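Local coordinates for protein Niban 2 (Homo sapiens, PDB 7CTP), which may help to suppress apoptosis and may promote melanoma cell invasion in vitro, this chain being the part that carries its PH domain, at residues A[128-131]-A[132-136]; A[386-389]-A[390-393]. One frame throughout, in Å; residues are numbered along the deposited sequence.

Interaction 1: residues A[128-131]-A[132-136]; sequences DQYL and ELIGN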
loop_
_atom_site.group_PDB
_atom_site.type_symbol
_atom_site.label_atom_id
_atom_site.label_comp_id
_atom_site.label_asym_id
_atom_site.label_seq_id
_atom_site.Cartn_x
_atom_site.Cartn_y
_atom_site.Cartn_z
ATOM N N ASP A 128 -22.210 16.041 3.512
ATOM C CA ASP A 128 -23.037 15.085 4.239
ATOM C C ASP A 128 -22.346 13.737 4.359
ATOM O O ASP A 128 -22.401 13.099 5.417
ATOM C CB ASP A 128 -24.387 14.912 3.564
ATOM C CG ASP A 128 -25.373 14.222 4.461
ATOM O OD1 ASP A 128 -25.660 14.770 5.551
ATOM O OD2 ASP A 128 -25.825 13.118 4.099
ATOM N N GLN A 129 -21.703 13.286 3.278
ATOM C CA GLN A 129 -20.917 12.056 3.336
ATOM C C GLN A 129 -19.870 12.122 4.433
ATOM O O GLN A 129 -19.627 11.128 5.128
ATOM C CB GLN A 129 -20.216 11.808 2.003
ATOM C CG GLN A 129 -21.027 11.122 0.948
ATOM C CD GLN A 129 -20.212 10.898 -0.308
ATOM O OE1 GLN A 129 -19.057 11.336 -0.400
ATOM N NE2 GLN A 129 -20.801 10.219 -1.280
ATOM N N TYR A 130 -19.214 13.277 4.570
ATOM C CA TYR A 130 -18.179 13.446 5.588
ATOM C C TYR A 130 -18.775 13.420 6.987
ATOM O O TYR A 130 -18.256 12.748 7.885
ATOM C CB TYR A 130 -17.430 14.751 5.349
ATOM C CG TYR A 130 -16.505 15.142 6.469
ATOM C CD1 TYR A 130 -15.307 14.452 6.690
ATOM C CD2 TYR A 130 -16.827 16.196 7.316
ATOM C CE1 TYR A 130 -14.454 14.819 7.730
ATOM C CE2 TYR A 130 -15.994 16.562 8.354
ATOM C CZ TYR A 130 -14.809 15.870 8.557
ATOM O OH TYR A 130 -13.995 16.252 9.594
ATOM N N LEU A 131 -19.869 14.155 7.192
ATOM C CA LEU A 131 -20.515 14.169 8.500
ATOM C C LEU A 131 -21.045 12.793 8.873
ATOM O O LEU A 131 -21.053 12.434 10.053
ATOM C CB LEU A 131 -21.652 15.198 8.517
ATOM C CG LEU A 131 -21.218 16.663 8.385
ATOM C CD1 LEU A 131 -22.448 17.546 8.393
ATOM C CD2 LEU A 131 -20.261 17.064 9.494
ATOM N N GLU A 132 -21.489 12.013 7.888
ATOM C CA GLU A 132 -21.927 10.651 8.167
ATOM C C GLU A 132 -20.757 9.789 8.625
ATOM O O GLU A 132 -20.886 8.992 9.564
ATOM C CB GLU A 132 -22.593 10.059 6.926
ATOM C CG GLU A 132 -23.113 8.648 7.119
ATOM C CD GLU A 132 -23.873 8.126 5.919
ATOM O OE1 GLU A 132 -23.766 6.904 5.667
ATOM O OE2 GLU A 132 -24.581 8.925 5.248
ATOM N N LEU A 133 -19.596 9.978 8.000
ATOM C CA LEU A 133 -18.414 9.181 8.325
ATOM C C LEU A 133 -17.912 9.465 9.738
ATOM O O LEU A 133 -17.481 8.542 10.440
ATOM C CB LEU A 133 -17.323 9.448 7.288
ATOM C CG LEU A 133 -15.987 8.714 7.407
ATOM C CD1 LEU A 133 -16.220 7.219 7.450
ATOM C CD2 LEU A 133 -15.115 9.095 6.216
ATOM N N ILE A 134 -17.966 10.727 10.186
ATOM C CA ILE A 134 -17.510 11.054 11.539
ATOM C C ILE A 134 -18.637 11.047 12.562
ATOM O O ILE A 134 -18.382 11.286 13.751
ATOM C CB ILE A 134 -16.797 12.419 11.603
ATOM C CG1 ILE A 134 -17.767 13.562 11.272
ATOM C CG2 ILE A 134 -15.589 12.436 10.675
ATOM C CD1 ILE A 134 -17.239 14.941 11.633
ATOM N N GLY A 135 -19.867 10.737 12.149
ATOM C CA GLY A 135 -21.007 10.929 13.032
ATOM C C GLY A 135 -20.969 10.075 14.287
ATOM O O GLY A 135 -21.473 10.484 15.340
ATOM N N ASN A 136 -20.395 8.874 14.195
ATOM C CA ASN A 136 -20.337 7.969 15.339
ATOM C C ASN A 136 -18.925 7.844 15.898
ATOM O O ASN A 136 -18.583 6.839 16.525
ATOM C CB ASN A 136 -20.901 6.600 14.961
ATOM C CG ASN A 136 -22.389 6.663 14.672
ATOM O OD1 ASN A 136 -23.208 6.753 15.591
ATOM N ND2 ASN A 136 -22.742 6.641 13.394
HETATM O O HOH W 1 -24.188 10.730 3.358
#
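Tyr130 and Ile134, one helical turn apart, meet because the Tyr130 ring swings out opposite its backbone N (chi1 170°), while Ile134 holds CG1 between its own N and carbonyl carbon (chi1 65°) and carries CD1 back toward the ring. The two side chains pass at a slant: Ile134 CD1 lies 3.9 Å from Tyr130 CE2 and Ile134 CG2 4.0 Å from Tyr130 CE1, so both branches of the isoleucine reach the ring. Leu131 adds a looser apolar contact, its CD2 4.3 Å from Ile134 CD1. The backbone bond of the same pair, Ile134 N to Tyr130 O at 3.1 Å, is ordinary helix bonding. The ring's hydroxyl is bonded to Tyr170 and His168, and Trp162 of strand 157-162 touches both Tyr130 and Ile134, joining this helix of the PH domain to its sheet. The exposed flank is acidic: Asp128 OD2 and Glu132 OE2 stand 4.5 Å apart, and one water donates to both, 3.0 Å to Asp128 OD2 and 2.6 Å to Glu132 OE2. The shared water probably eases the repulsion between two carboxylates, which may nonetheless raise the pKa of one of them slightly.

Interaction 2: residues A[386-389]-A[390-393]; sequences EYME and KLSR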
loop_
_atom_site.group_PDB
_atom_site.type_symbol
_atom_site.label_atom_id
_atom_site.label_comp_id
_atom_site.label_asym_id
_atom_site.label_seq_id
_atom_site.Cartn_x
_atom_site.Cartn_y
_atom_site.Cartn_z
ATOM N N GLU A 386 10.113 15.016 -28.789
ATOM C CA GLU A 386 8.990 15.691 -28.152
ATOM C C GLU A 386 7.854 14.719 -27.870
ATOM O O GLU A 386 7.241 14.766 -26.797
ATOM C CB GLU A 386 8.523 16.848 -29.036
ATOM C CG GLU A 386 7.113 17.379 -28.784
ATOM C CD GLU A 386 6.793 18.592 -29.651
ATOM O OE1 GLU A 386 7.554 19.582 -29.593
ATOM O OE2 GLU A 386 5.796 18.549 -30.404
ATOM N N TYR A 387 7.578 13.809 -28.806
ATOM C CA TYR A 387 6.494 12.854 -28.596
ATOM C C TYR A 387 6.892 11.774 -27.595
ATOM O O TYR A 387 6.066 11.342 -26.784
ATOM C CB TYR A 387 6.074 12.227 -29.923
ATOM C CG TYR A 387 5.676 13.225 -30.986
ATOM C CD1 TYR A 387 5.065 14.431 -30.655
ATOM C CD2 TYR A 387 5.901 12.951 -32.327
ATOM C CE1 TYR A 387 4.698 15.343 -31.639
ATOM C CE2 TYR A 387 5.546 13.848 -33.311
ATOM C CZ TYR A 387 4.941 15.042 -32.967
ATOM O OH TYR A 387 4.582 15.937 -33.957
ATOM N N MET A 388 8.151 11.330 -27.639
ATOM C CA MET A 388 8.617 10.322 -26.692
ATOM C C MET A 388 8.642 10.852 -25.266
ATOM O O MET A 388 8.431 10.087 -24.317
ATOM C CB MET A 388 10.012 9.821 -27.081
ATOM C CG MET A 388 10.052 8.981 -28.352
ATOM S SD MET A 388 8.987 7.527 -28.306
ATOM C CE MET A 388 9.434 6.855 -26.728
ATOM N N GLU A 389 8.912 12.147 -25.096
ATOM C CA GLU A 389 8.916 12.731 -23.761
ATOM C C GLU A 389 7.529 12.673 -23.135
ATOM O O GLU A 389 7.393 12.395 -21.936
ATOM C CB GLU A 389 9.429 14.168 -23.826
ATOM C CG GLU A 389 9.866 14.729 -22.489
ATOM C CD GLU A 389 8.704 15.234 -21.670
ATOM O OE1 GLU A 389 7.648 15.557 -22.262
ATOM O OE2 GLU A 389 8.854 15.297 -20.431
ATOM N N LYS A 390 6.488 12.921 -23.932
ATOM C CA LYS A 390 5.125 12.832 -23.419
ATOM C C LYS A 390 4.731 11.385 -23.159
ATOM O O LYS A 390 4.091 11.079 -22.145
ATOM C CB LYS A 390 4.150 13.497 -24.394
ATOM C CG LYS A 390 3.965 14.996 -24.148
ATOM C CD LYS A 390 3.356 15.713 -25.351
ATOM C CE LYS A 390 1.835 15.804 -25.267
ATOM N NZ LYS A 390 1.164 14.473 -25.186
ATOM N N LEU A 391 5.111 10.474 -24.062
ATOM C CA LEU A 391 4.781 9.066 -23.866
ATOM C C LEU A 391 5.494 8.502 -22.644
ATOM O O LEU A 391 4.947 7.639 -21.945
ATOM C CB LEU A 391 5.143 8.252 -25.107
ATOM C CG LEU A 391 4.724 6.778 -25.049
ATOM C CD1 LEU A 391 3.219 6.651 -25.251
ATOM C CD2 LEU A 391 5.483 5.920 -26.060
ATOM N N SER A 392 6.716 8.981 -22.377
ATOM C CA SER A 392 7.518 8.461 -21.270
ATOM C C SER A 392 6.819 8.627 -19.931
ATOM O O SER A 392 7.122 7.889 -18.983
ATOM C CB SER A 392 8.888 9.147 -21.219
ATOM O OG SER A 392 8.801 10.477 -20.729
ATOM N N ARG A 393 5.882 9.574 -19.832
ATOM C CA ARG A 393 5.209 9.905 -18.582
ATOM C C ARG A 393 3.803 9.331 -18.487
ATOM O O ARG A 393 3.073 9.669 -17.543
ATOM C CB ARG A 393 5.142 11.421 -18.416
ATOM C CG ARG A 393 6.473 12.085 -18.581
ATOM C CD ARG A 393 6.463 13.511 -18.088
ATOM N NE ARG A 393 7.828 13.926 -17.800
ATOM C CZ ARG A 393 8.351 13.974 -16.582
ATOM N NH1 ARG A 393 7.610 13.664 -15.521
ATOM N NH2 ARG A 393 9.613 14.348 -16.429
#
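Glu389 and Arg393 form the charged part of this contact, a salt bridge between residues four apart, near where helix 384-391 gives way to a loop. Arg393 NE donates to Glu389 OE2 at 3.1 Å in a fairly straight bond. The carboxylate oxygen sits at the edge of the guanidinium, near its plane, whereas the arginine nitrogen comes in from above the carboxylate plane; the two flat groups are turned 38° apart. A bend in the glutamate at chi2 (-82°) turns its carboxylate along the helix toward the arginine. Arg67 makes a second salt bridge to the same OE2, so two arginines converge on one oxygen. Arg393 NH2 also bonds the carbonyl of Asp65, which ties the guanidinium to the chain around Arg67.

Among the uncharged hydrogen bonds, Ser392 OG donates to Glu389 O at 2.7 Å, because chi1 of 74° folds the hydroxyl back over the preceding turn. Ser392 N reaches Met388 O at 2.8 Å and Leu391 N reaches Tyr387 O at 3.0 Å, while the bond from Lys390 N to Glu386 O, at 3.5 Å, is weak.

The apolar part is small: Met388 and Leu391 lie side by side and point the same way, Met388 CE 4.1 Å from Leu391 CD2. Both touch Met371 of helix 342-378, and helix 422-455 covers them through Leu451 and Phe447.

The whole is the C-terminal part of a short amphipathic helix, with the residues that follow it, packed against long helices; a glutamate-arginine salt bridge runs from i to i+4 on its polar side, and a serine hydroxyl is bonded to the backbone carbonyl three residues earlier.

In the fold
Interactions 1 and 2 are both local, each within the last turns of a short helix and the residues just after it, and each sets a buried apolar side against a more exposed polar one. They hold different elements: interaction 1 belongs to helix 127-134 of the PH domain, packed on strand 157-162 and touched by helix 260-337, whereas interaction 2 belongs to helix 384-391, lying against helices 342-378 and 422-455. Their centres are 43 Å apart. The chemistry diverges at the polar side, where 128-136 presents like charges bridged by water and 386-393 pairs opposite charges, joined by Arg67, with the backbone carbonyl of Asp65 bonding the arginine. The aromatic packing of the first contrasts with the aliphatic and thioether packing of the second.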